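Local coordinates for protein PadR family transcriptional regulator (Streptococcus pneumoniae, PDB 5ZQH) that probably binds promoter DNA as a dimer through a winged helix-turn-helix domain and so regulates transcription, as PadR-family regulators do, at residues Gly7-Cys12 / Gly42-Leu47; Gly11-Met16 / Tyr25-Thr30; Pro46-Leu51 / Gln55-Asp60; Pro63-Asp66 / Lys71-Ser74. All coordinates share one frame; numbering follows the deposited sequence.

Contact 1 (Gly7-Cys12 / Gly42-Leu47); sequences GVLEGC and GTIYPL
Leu9 and Leu47 meet through their branched ends, CD1 of Leu9 standing 4.2 Å from CD2 of Leu47. The two side chains slant across one another, and the same CD1 also reaches Ile44, whose CD1 comes equally close, so one methyl of Leu9 is shared by two partners. Leu47 carries its CG anti to the backbone N (chi1 173°), which sends the branch out from helix 45-53 to helix 3-19; its CD2 then settles against the backbone as well, 3.8 Å from Leu9 O. The other branch of Leu47, CD1, lies 4.0 Å from CG of Glu10, and the two side chains cross at about a right angle. Here Glu10 acts as a hydrocarbon: its CG methylene meets Leu47, while its far end packs on Trp56. In Ile44, chi1 of -60° sets CG1 anti to the carbonyl carbon and chi2 of -50° carries CD1 to Leu9; the side chain also rests on Val28 and Leu31 of helix 24-34. Leucine and isoleucine suit an interface that no hydrogen bond crosses. Helix 3-19 also meets the second subunit, Val8 packing on Val97 and Glu10 on Gln3 of that chain. Packing of an N-terminal helix on the start of the third helix is characteristic of the three-helix core of a winged helix-turn-helix domain, here that of a PadR-family regulator.

Contact 2 (Gly11-Met16 / Tyr25-Thr30); sequences GCVLDM and YELVQT
Two helices of the winged helix-turn-helix core, 3-19 and 24-34, pack here through Met16, Leu27 and Thr30, with Val13 alongside. Leu27 points at helix 3-19 and leads with CD2, which lies 3.8 Å from CB of Met16 and 4.1 Å from Val13 O. Beyond CB the methionine runs straight out (chi2 173°, chi3 -180°), long enough to meet Thr30 tip to tip: its SD is 3.8 Å from CG2 of Thr30, and its CE touches Thr30 O. The short axes come within 10.9 Å at an angle of 119°, and at this separation a long, unbranched methionine can reach across to the other helix. In the helix-turn-helix arrangement, helix 24-34 precedes the likely recognition helix 45-53, and Leu27 and Val13 both also touch Leu48 of that helix, joining all three in one apolar core. Threonine serves two purposes at its place. With CG2 anti to its own N, the methyl is presented to Met16, while OG1 of Thr30 turns back along the helix and donates to Glu26 O at 2.6 Å. That carbonyl also accepts Thr30 N, the two donors arriving from opposite faces of its plane. Met16 further packs on Ile100 of the second subunit.

Contact 3 (Pro46-Leu51 / Gln55-Asp60); sequences PLLQKL and QWIRGD
Leu51 O and the backbone of Trp56 and Ile57 supply the polar part of this contact. Trp56 N donates to Leu51 O at 2.9 Å, with an N-H...O angle of 156°. Ile57 N makes a second, weak bond to the same oxygen, 3.4 Å long. One carbonyl at the end of helix 45-53 is therefore used by two successive amides as the chain leaves the helix for strand 57-63. The turn between them is a Schellman motif, in which Gln55 takes positive phi (61°); its side chain leads away from the helix to the exposed surface, where a polar amide is at ease.

The apolar part begins with CD1 of Leu51, which comes to the six-membered part of the indole, 3.6 Å from CE3 of Trp56, the two side chains lying aslant. Ile57 packs on Leu51 and Leu48: its CG1 is 3.7 Å from CB of Leu51. CD1 of Ile57 lies 4.1 Å from CD2 of Leu48. This reach follows from chi1 of 64°, which places CG1 between the backbone N and the carbonyl carbon. A beta-branched isoleucine suits a strand; it packs against the helix and also touches Phe73 and Leu75 of strand 69-75.

Among charges, Arg58 NH2 and Asp60 OD1 form a salt bridge at 3.1 Å, with OD2 over the guanidinium face; charges attract, but no N-H aims at the oxygen. A helix that turns sharply into the first strand of a hairpin is characteristic of the winged helix-turn-helix, where the probable recognition helix passes into the wing.

Contact 4 (Pro63-Asp66 / Lys71-Ser74); sequences PSPD and KYFS
The ring of Tyr72 meets Ser64 at its edge, CA of Ser64 lying near the plane of the ring and 3.4 Å from the phenol oxygen OH. CB of Ser64 is 3.8 Å from that oxygen, and so is CD of Pro65, whose ring slants across the tyrosine. Pro63 adds its carbonyl, with O at 4.3 Å from OH of Tyr72, in an oblique position. Elsewhere the aromatic ring has other company: Arg62 makes a cation-pi contact with it, and Tyr23 packs edge-to-face. Tyr72 reaches this far because its CG is anti to the carbonyl carbon (chi1 -82°), with the ring carried out from the strand toward the loop. A tyrosine suits the place through its length: a flat body can lie among other side chains while the hydroxyl extends to the backbone of the loop.

These residues belong to the beta wing of the winged helix-turn-helix domain. Strands 57-63 and 69-75 run antiparallel; Tyr72 pairs with Asp60 through the backbone, and its side chain points toward the bend at 63-66 that leads off the first strand. Two prolines at positions 63 and 65 restrict the backbone there. Between them, Ser64 is small enough to let the phenol approach its CA, and its own OG, placed between the backbone N and the carbonyl carbon (chi1 68°), hydrogen-bonds to Pro68 O across the loop.

In the fold
Contacts 1 and 2 both start from helix 3-19 and share Gly11 and Cys12; their centres are about 8 Å apart, and Leu47 CD2 meets Val13 CG2 at 3.8 Å. Contact 3 continues from contact 1 along helix 45-53, its centre about 10 Å away, with CG of Glu10 4.0 Å from CD1 of Leu51. Leu48 CD2 joins contacts 2 and 3 by touching CD1 of Leu27. Contact 4, about 14 Å from contact 3 between centres, lies farther out on the wing; the two are tied through strand pairing, with a probable hydrogen bond from Arg58 N to Ser74 O. Contacts 1 and 2 also touch the second subunit, so the probable DNA-binding core takes part in dimerisation.

Contact 1 (Gly7-Cys12 / Gly42-Leu47)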
loop_
_atom_site.group_PDB
_atom_site.type_symbol
_atom_site.label_atom_id
_atom_site.label_comp_id
_atom_site.label_asym_id
_atom_site.label_seq_id
_atom_site.Cartn_x
_atom_site.Cartn_y
_atom_site.Cartn_z
ATOM N N GLY A 7 2.883 0.603 3.378
ATOM C CA GLY A 7 2.818 1.821 2.576
ATOM C C GLY A 7 1.958 2.892 3.218
ATOM O O GLY A 7 2.334 4.069 3.224
ATOM N N VAL A 8 0.816 2.476 3.774
ATOM C CA VAL A 8 -0.117 3.400 4.432
ATOM C C VAL A 8 0.483 4.015 5.708
ATOM O O VAL A 8 0.523 5.256 5.815
ATOM C CB VAL A 8 -1.530 2.788 4.649
ATOM C CG1 VAL A 8 -2.383 3.658 5.564
ATOM C CG2 VAL A 8 -2.236 2.602 3.314
ATOM N N LEU A 9 0.963 3.185 6.648
ATOM C CA LEU A 9 1.590 3.742 7.864
ATOM C C LEU A 9 2.837 4.584 7.614
ATOM O O LEU A 9 3.089 5.517 8.378
ATOM C CB LEU A 9 1.783 2.764 9.045
ATOM C CG LEU A 9 2.068 1.269 9.064
ATOM C CD1 LEU A 9 3.083 0.926 10.151
ATOM C CD2 LEU A 9 0.765 0.547 9.342
ATOM N N GLU A 10 3.591 4.278 6.554
ATOM C CA GLU A 10 4.729 5.121 6.176
ATOM C C GLU A 10 4.253 6.538 5.879
ATOM O O GLU A 10 4.688 7.485 6.535
ATOM C CB GLU A 10 5.513 4.561 4.990
ATOM C CG GLU A 10 6.866 5.241 4.828
ATOM C CD GLU A 10 7.539 4.937 3.507
ATOM O OE1 GLU A 10 7.132 5.524 2.479
ATOM O OE2 GLU A 10 8.495 4.124 3.502
ATOM N N GLY A 11 3.344 6.652 4.908
ATOM C CA GLY A 11 2.693 7.912 4.549
ATOM C C GLY A 11 2.039 8.630 5.714
ATOM O O GLY A 11 2.235 9.836 5.877
ATOM N N CYS A 12 1.286 7.883 6.529
ATOM C CA CYS A 12 0.605 8.435 7.719
ATOM C C CYS A 12 1.569 8.956 8.790
ATOM O O CYS A 12 1.378 10.064 9.290
ATOM C CB CYS A 12 -0.402 7.435 8.311
ATOM S SG CYS A 12 -1.850 7.139 7.262
ATOM N N GLY A 42 6.106 -2.677 19.753
ATOM C CA GLY A 42 7.199 -1.837 19.256
ATOM C C GLY A 42 7.482 -2.017 17.772
ATOM O O GLY A 42 8.620 -2.283 17.381
ATOM N N THR A 43 6.436 -1.864 16.957
ATOM C CA THR A 43 6.493 -2.031 15.494
ATOM C C THR A 43 6.643 -0.702 14.749
ATOM O O THR A 43 6.929 -0.688 13.544
ATOM C CB THR A 43 5.239 -2.757 14.968
ATOM O OG1 THR A 43 4.096 -2.357 15.736
ATOM C CG2 THR A 43 5.405 -4.272 15.081
ATOM N N ILE A 44 6.472 0.401 15.482
ATOM C CA ILE A 44 6.493 1.761 14.936
ATOM C C ILE A 44 7.904 2.362 14.901
ATOM O O ILE A 44 8.289 2.983 13.905
ATOM C CB ILE A 44 5.490 2.684 15.694
ATOM C CG1 ILE A 44 4.037 2.160 15.589
ATOM C CG2 ILE A 44 5.592 4.144 15.255
ATOM C CD1 ILE A 44 3.527 1.818 14.194
ATOM N N TYR A 45 8.667 2.170 15.978
ATOM C CA TYR A 45 10.030 2.698 16.062
ATOM C C TYR A 45 11.014 2.119 15.016
ATOM O O TYR A 45 11.914 2.847 14.591
ATOM C CB TYR A 45 10.605 2.601 17.482
ATOM C CG TYR A 45 11.411 3.818 17.893
ATOM C CD1 TYR A 45 12.726 3.991 17.454
ATOM C CD2 TYR A 45 10.858 4.798 18.719
ATOM C CE1 TYR A 45 13.469 5.109 17.819
ATOM C CE2 TYR A 45 11.588 5.920 19.090
ATOM C CZ TYR A 45 12.901 6.071 18.634
ATOM O OH TYR A 45 13.644 7.176 18.995
ATOM N N PRO A 46 10.858 0.829 14.604
ATOM C CA PRO A 46 11.610 0.365 13.423
ATOM C C PRO A 46 11.392 1.210 12.160
ATOM O O PRO A 46 12.362 1.480 11.435
ATOM C CB PRO A 46 11.087 -1.055 13.211
ATOM C CG PRO A 46 10.752 -1.516 14.579
ATOM C CD PRO A 46 10.238 -0.311 15.313
ATOM N N LEU A 47 10.141 1.624 11.914
ATOM C CA LEU A 47 9.808 2.539 10.814
ATOM C C LEU A 47 10.449 3.928 10.991
ATOM O O LEU A 47 11.030 4.471 10.041
ATOM C CB LEU A 47 8.285 2.643 10.623
ATOM C CG LEU A 47 7.687 3.666 9.642
ATOM C CD1 LEU A 47 8.059 3.346 8.197
ATOM C CD2 LEU A 47 6.176 3.746 9.813
#

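Contact 2 (Gly11-Met16 / Tyr25-Thr30)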
loop_
_atom_site.group_PDB
_atom_site.type_symbol
_atom_site.label_atom_id
_atom_site.label_comp_id
_atom_site.label_asym_id
_atom_site.label_seq_id
_atom_site.Cartn_x
_atom_site.Cartn_y
_atom_site.Cartn_z
ATOM N N GLY A 11 3.344 6.652 4.908
ATOM C CA GLY A 11 2.693 7.912 4.549
ATOM C C GLY A 11 2.039 8.630 5.714
ATOM O O GLY A 11 2.235 9.836 5.877
ATOM N N CYS A 12 1.286 7.883 6.529
ATOM C CA CYS A 12 0.605 8.435 7.719
ATOM C C CYS A 12 1.569 8.956 8.790
ATOM O O CYS A 12 1.378 10.064 9.290
ATOM C CB CYS A 12 -0.402 7.435 8.311
ATOM S SG CYS A 12 -1.850 7.139 7.262
ATOM N N VAL A 13 2.600 8.169 9.121
ATOM C CA VAL A 13 3.674 8.588 10.063
ATOM C C VAL A 13 4.415 9.844 9.567
ATOM O O VAL A 13 4.641 10.782 10.333
ATOM C CB VAL A 13 4.644 7.415 10.416
ATOM C CG1 VAL A 13 5.972 7.895 10.988
ATOM C CG2 VAL A 13 3.984 6.460 11.400
ATOM N N LEU A 14 4.772 9.841 8.287
ATOM C CA LEU A 14 5.378 10.987 7.606
ATOM C C LEU A 14 4.507 12.253 7.649
ATOM O O LEU A 14 5.015 13.341 7.947
ATOM C CB LEU A 14 5.723 10.608 6.158
ATOM C CG LEU A 14 7.158 10.543 5.602
ATOM C CD1 LEU A 14 8.268 10.441 6.644
ATOM C CD2 LEU A 14 7.269 9.428 4.567
ATOM N N ASP A 15 3.208 12.096 7.375
ATOM C CA ASP A 15 2.238 13.202 7.424
ATOM C C ASP A 15 2.089 13.791 8.828
ATOM O O ASP A 15 2.104 15.013 8.986
ATOM C CB ASP A 15 0.876 12.762 6.869
ATOM C CG ASP A 15 -0.068 13.935 6.606
ATOM O OD1 ASP A 15 0.248 14.792 5.750
ATOM O OD2 ASP A 15 -1.138 13.986 7.249
ATOM N N MET A 16 1.962 12.916 9.830
ATOM C CA MET A 16 1.847 13.310 11.240
ATOM C C MET A 16 3.041 14.122 11.739
ATOM O O MET A 16 2.858 15.104 12.460
ATOM C CB MET A 16 1.628 12.089 12.133
ATOM C CG MET A 16 0.222 11.527 12.071
ATOM S SD MET A 16 0.089 9.990 12.995
ATOM C CE MET A 16 -1.642 9.604 12.725
ATOM N N TYR A 25 6.752 8.102 21.497
ATOM C CA TYR A 25 5.574 7.754 22.311
ATOM C C TYR A 25 4.314 8.441 21.803
ATOM O O TYR A 25 3.279 7.789 21.648
ATOM C CB TYR A 25 5.794 8.084 23.795
ATOM C CG TYR A 25 4.603 7.812 24.704
ATOM C CD1 TYR A 25 4.382 6.536 25.235
ATOM C CD2 TYR A 25 3.706 8.839 25.058
ATOM C CE1 TYR A 25 3.302 6.282 26.076
ATOM C CE2 TYR A 25 2.621 8.592 25.897
ATOM C CZ TYR A 25 2.428 7.314 26.405
ATOM O OH TYR A 25 1.368 7.051 27.241
ATOM N N GLU A 26 4.406 9.748 21.550
ATOM C CA GLU A 26 3.233 10.510 21.146
ATOM C C GLU A 26 2.766 10.215 19.715
ATOM O O GLU A 26 1.587 10.374 19.420
ATOM C CB GLU A 26 3.354 12.015 21.464
ATOM C CG GLU A 26 4.445 12.805 20.760
ATOM C CD GLU A 26 4.474 14.267 21.186
ATOM O OE1 GLU A 26 4.334 14.555 22.397
ATOM O OE2 GLU A 26 4.633 15.139 20.305
ATOM N N LEU A 27 3.680 9.748 18.862
ATOM C CA LEU A 27 3.334 9.271 17.516
ATOM C C LEU A 27 2.501 7.993 17.540
ATOM O O LEU A 27 1.518 7.897 16.805
ATOM C CB LEU A 27 4.576 9.083 16.636
ATOM C CG LEU A 27 4.888 10.199 15.631
ATOM C CD1 LEU A 27 6.366 10.183 15.266
ATOM C CD2 LEU A 27 4.020 10.114 14.379
ATOM N N VAL A 28 2.888 7.031 18.386
ATOM C CA VAL A 28 2.141 5.772 18.562
ATOM C C VAL A 28 0.711 6.055 19.053
ATOM O O VAL A 28 -0.251 5.444 18.568
ATOM C CB VAL A 28 2.888 4.772 19.496
ATOM C CG1 VAL A 28 2.062 3.519 19.779
ATOM C CG2 VAL A 28 4.231 4.371 18.894
ATOM N N GLN A 29 0.581 7.005 19.982
ATOM C CA GLN A 29 -0.724 7.385 20.551
ATOM C C GLN A 29 -1.614 8.121 19.560
ATOM O O GLN A 29 -2.825 7.909 19.549
ATOM C CB GLN A 29 -0.558 8.197 21.842
ATOM C CG GLN A 29 0.148 7.461 22.985
ATOM C CD GLN A 29 -0.623 6.264 23.528
ATOM O OE1 GLN A 29 -1.835 6.143 23.353
ATOM N NE2 GLN A 29 0.086 5.377 24.201
ATOM N N THR A 30 -1.005 8.970 18.731
ATOM C CA THR A 30 -1.694 9.662 17.632
ATOM C C THR A 30 -2.176 8.663 16.575
ATOM O O THR A 30 -3.246 8.834 15.998
ATOM C CB THR A 30 -0.784 10.746 17.005
ATOM O OG1 THR A 30 -0.260 11.578 18.046
ATOM C CG2 THR A 30 -1.544 11.634 16.021
#

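Contact 3 (Pro46-Leu51 / Gln55-Asp60)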
loop_
_atom_site.group_PDB
_atom_site.type_symbol
_atom_site.label_atom_id
_atom_site.label_comp_id
_atom_site.label_asym_id
_atom_site.label_seq_id
_atom_site.Cartn_x
_atom_site.Cartn_y
_atom_site.Cartn_z
ATOM N N PRO A 46 10.858 0.829 14.604
ATOM C CA PRO A 46 11.610 0.365 13.423
ATOM C C PRO A 46 11.392 1.210 12.160
ATOM O O PRO A 46 12.362 1.480 11.435
ATOM C CB PRO A 46 11.087 -1.055 13.211
ATOM C CG PRO A 46 10.752 -1.516 14.579
ATOM C CD PRO A 46 10.238 -0.311 15.313
ATOM N N LEU A 47 10.141 1.624 11.914
ATOM C CA LEU A 47 9.808 2.539 10.814
ATOM C C LEU A 47 10.449 3.928 10.991
ATOM O O LEU A 47 11.030 4.471 10.041
ATOM C CB LEU A 47 8.285 2.643 10.623
ATOM C CG LEU A 47 7.687 3.666 9.642
ATOM C CD1 LEU A 47 8.059 3.346 8.197
ATOM C CD2 LEU A 47 6.176 3.746 9.813
ATOM N N LEU A 48 10.358 4.482 12.203
ATOM C CA LEU A 48 11.012 5.748 12.541
ATOM C C LEU A 48 12.525 5.667 12.356
ATOM O O LEU A 48 13.136 6.615 11.862
ATOM C CB LEU A 48 10.670 6.196 13.969
ATOM C CG LEU A 48 9.230 6.598 14.324
ATOM C CD1 LEU A 48 9.112 6.832 15.827
ATOM C CD2 LEU A 48 8.765 7.828 13.555
ATOM N N GLN A 49 13.106 4.528 12.739
ATOM C CA GLN A 49 14.534 4.243 12.567
ATOM C C GLN A 49 14.940 4.283 11.087
ATOM O O GLN A 49 15.968 4.872 10.746
ATOM C CB GLN A 49 14.872 2.875 13.169
ATOM C CG GLN A 49 16.294 2.723 13.688
ATOM C CD GLN A 49 16.354 2.451 15.181
ATOM O OE1 GLN A 49 15.631 1.593 15.705
ATOM N NE2 GLN A 49 17.230 3.165 15.874
ATOM N N LYS A 50 14.114 3.665 10.231
ATOM C CA LYS A 50 14.330 3.589 8.786
ATOM C C LYS A 50 14.294 4.964 8.120
ATOM O O LYS A 50 15.196 5.297 7.349
ATOM C CB LYS A 50 13.319 2.639 8.135
ATOM C CG LYS A 50 13.615 2.279 6.679
ATOM C CD LYS A 50 12.752 1.123 6.196
ATOM C CE LYS A 50 11.392 1.589 5.700
ATOM N NZ LYS A 50 10.291 0.715 6.197
ATOM N N LEU A 51 13.253 5.740 8.435
ATOM C CA LEU A 51 13.059 7.103 7.946
ATOM C C LEU A 51 14.186 8.058 8.353
ATOM O O LEU A 51 14.620 8.871 7.541
ATOM C CB LEU A 51 11.711 7.641 8.444
ATOM C CG LEU A 51 10.342 7.501 7.756
ATOM C CD1 LEU A 51 10.185 6.314 6.811
ATOM C CD2 LEU A 51 9.275 7.465 8.841
ATOM N N GLN A 55 17.271 9.692 5.914
ATOM C CA GLN A 55 17.321 11.163 5.943
ATOM C C GLN A 55 16.010 11.819 5.465
ATOM O O GLN A 55 16.025 12.887 4.858
ATOM C CB GLN A 55 18.556 11.710 5.187
ATOM C CG GLN A 55 19.897 11.454 5.868
ATOM C CD GLN A 55 21.093 11.787 4.985
ATOM O OE1 GLN A 55 21.121 12.819 4.302
ATOM N NE2 GLN A 55 22.098 10.914 5.002
ATOM N N TRP A 56 14.884 11.161 5.747
ATOM C CA TRP A 56 13.552 11.704 5.460
ATOM C C TRP A 56 13.068 12.526 6.649
ATOM O O TRP A 56 12.403 13.549 6.485
ATOM C CB TRP A 56 12.560 10.576 5.162
ATOM C CG TRP A 56 12.817 9.781 3.891
ATOM C CD1 TRP A 56 13.899 9.872 3.050
ATOM C CD2 TRP A 56 11.986 8.743 3.353
ATOM N NE1 TRP A 56 13.781 8.970 2.021
ATOM C CE2 TRP A 56 12.619 8.262 2.181
ATOM C CE3 TRP A 56 10.762 8.177 3.742
ATOM C CZ2 TRP A 56 12.070 7.236 1.395
ATOM C CZ3 TRP A 56 10.213 7.153 2.957
ATOM C CH2 TRP A 56 10.868 6.699 1.796
ATOM N N ILE A 57 13.399 12.055 7.849
ATOM C CA ILE A 57 13.113 12.765 9.100
ATOM C C ILE A 57 14.394 12.929 9.926
ATOM O O ILE A 57 15.397 12.261 9.662
ATOM C CB ILE A 57 11.998 12.073 9.934
ATOM C CG1 ILE A 57 12.436 10.672 10.397
ATOM C CG2 ILE A 57 10.682 12.043 9.159
ATOM C CD1 ILE A 57 11.556 10.040 11.457
ATOM N N ARG A 58 14.358 13.823 10.911
ATOM C CA ARG A 58 15.467 13.975 11.848
ATOM C C ARG A 58 14.997 13.988 13.295
ATOM O O ARG A 58 13.937 14.544 13.607
ATOM C CB ARG A 58 16.323 15.210 11.521
ATOM C CG ARG A 58 15.653 16.574 11.670
ATOM C CD ARG A 58 16.570 17.678 11.168
ATOM N NE ARG A 58 17.775 17.856 11.990
ATOM C CZ ARG A 58 18.129 18.991 12.601
ATOM N NH1 ARG A 58 17.385 20.086 12.501
ATOM N NH2 ARG A 58 19.245 19.037 13.321
ATOM N N GLY A 59 15.794 13.360 14.162
ATOM C CA GLY A 59 15.535 13.320 15.601
ATOM C C GLY A 59 16.457 14.249 16.363
ATOM O O GLY A 59 17.679 14.141 16.258
ATOM N N ASP A 60 15.860 15.172 17.115
ATOM C CA ASP A 60 16.601 16.119 17.958
ATOM C C ASP A 60 16.044 16.125 19.381
ATOM O O ASP A 60 14.825 16.065 19.580
ATOM C CB ASP A 60 16.561 17.536 17.364
ATOM C CG ASP A 60 17.204 17.618 15.985
ATOM O OD1 ASP A 60 18.443 17.487 15.873
ATOM O OD2 ASP A 60 16.467 17.822 15.006
#

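Contact 4 (Pro63-Asp66 / Lys71-Ser74)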
loop_
_atom_site.group_PDB
_atom_site.type_symbol
_atom_site.label_atom_id
_atom_site.label_comp_id
_atom_site.label_asym_id
_atom_site.label_seq_id
_atom_site.Cartn_x
_atom_site.Cartn_y
_atom_site.Cartn_z
ATOM N N PRO A 63 12.927 19.466 25.375
ATOM C CA PRO A 63 12.022 19.151 26.494
ATOM C C PRO A 63 10.551 18.954 26.123
ATOM O O PRO A 63 9.933 19.842 25.525
ATOM C CB PRO A 63 12.184 20.357 27.445
ATOM C CG PRO A 63 13.416 21.065 26.994
ATOM C CD PRO A 63 13.471 20.833 25.514
ATOM N N SER A 64 10.008 17.793 26.501
ATOM C CA SER A 64 8.577 17.486 26.384
ATOM C C SER A 64 7.731 18.370 27.345
ATOM O O SER A 64 8.309 19.043 28.213
ATOM C CB SER A 64 8.337 15.980 26.605
ATOM O OG SER A 64 8.609 15.596 27.939
ATOM N N PRO A 65 6.373 18.387 27.194
ATOM C CA PRO A 65 5.585 19.367 27.967
ATOM C C PRO A 65 5.615 19.177 29.491
ATOM O O PRO A 65 5.254 20.101 30.222
ATOM C CB PRO A 65 4.154 19.183 27.429
ATOM C CG PRO A 65 4.309 18.475 26.125
ATOM C CD PRO A 65 5.487 17.572 26.338
ATOM N N ASP A 66 6.045 18.004 29.955
ATOM C CA ASP A 66 6.225 17.759 31.391
ATOM C C ASP A 66 7.605 18.173 31.903
ATOM O O ASP A 66 7.775 18.401 33.103
ATOM C CB ASP A 66 5.939 16.297 31.749
ATOM C CG ASP A 66 4.521 15.882 31.413
ATOM O OD1 ASP A 66 4.287 15.489 30.248
ATOM O OD2 ASP A 66 3.644 15.964 32.305
ATOM N N LYS A 71 13.251 12.696 22.113
ATOM C CA LYS A 71 13.735 12.832 20.745
ATOM C C LYS A 71 12.576 13.153 19.795
ATOM O O LYS A 71 11.837 12.259 19.386
ATOM C CB LYS A 71 14.473 11.563 20.303
ATOM C CG LYS A 71 15.320 11.750 19.054
ATOM C CD LYS A 71 15.591 10.432 18.347
ATOM C CE LYS A 71 16.982 9.904 18.640
ATOM N NZ LYS A 71 17.407 8.995 17.539
ATOM N N TYR A 72 12.435 14.435 19.454
ATOM C CA TYR A 72 11.387 14.898 18.547
ATOM C C TYR A 72 11.778 14.708 17.084
ATOM O O TYR A 72 12.865 15.102 16.662
ATOM C CB TYR A 72 11.051 16.366 18.810
ATOM C CG TYR A 72 10.107 16.598 19.963
ATOM C CD1 TYR A 72 10.591 16.757 21.267
ATOM C CD2 TYR A 72 8.728 16.672 19.756
ATOM C CE1 TYR A 72 9.732 16.987 22.334
ATOM C CE2 TYR A 72 7.855 16.892 20.816
ATOM C CZ TYR A 72 8.365 17.052 22.103
ATOM O OH TYR A 72 7.508 17.269 23.158
ATOM N N PHE A 73 10.876 14.097 16.323
ATOM C CA PHE A 73 11.070 13.889 14.897
ATOM C C PHE A 73 10.382 14.983 14.082
ATOM O O PHE A 73 9.212 15.300 14.313
ATOM C CB PHE A 73 10.574 12.503 14.471
ATOM C CG PHE A 73 11.286 11.366 15.148
ATOM C CD1 PHE A 73 12.582 10.996 14.757
ATOM C CD2 PHE A 73 10.667 10.654 16.181
ATOM C CE1 PHE A 73 13.243 9.948 15.384
ATOM C CE2 PHE A 73 11.327 9.602 16.809
ATOM C CZ PHE A 73 12.613 9.249 16.409
ATOM N N SER A 74 11.136 15.564 13.152
ATOM C CA SER A 74 10.634 16.557 12.189
ATOM C C SER A 74 11.096 16.185 10.775
ATOM O O SER A 74 12.126 15.515 10.611
ATOM C CB SER A 74 11.121 17.957 12.556
ATOM O OG SER A 74 12.534 17.984 12.640
#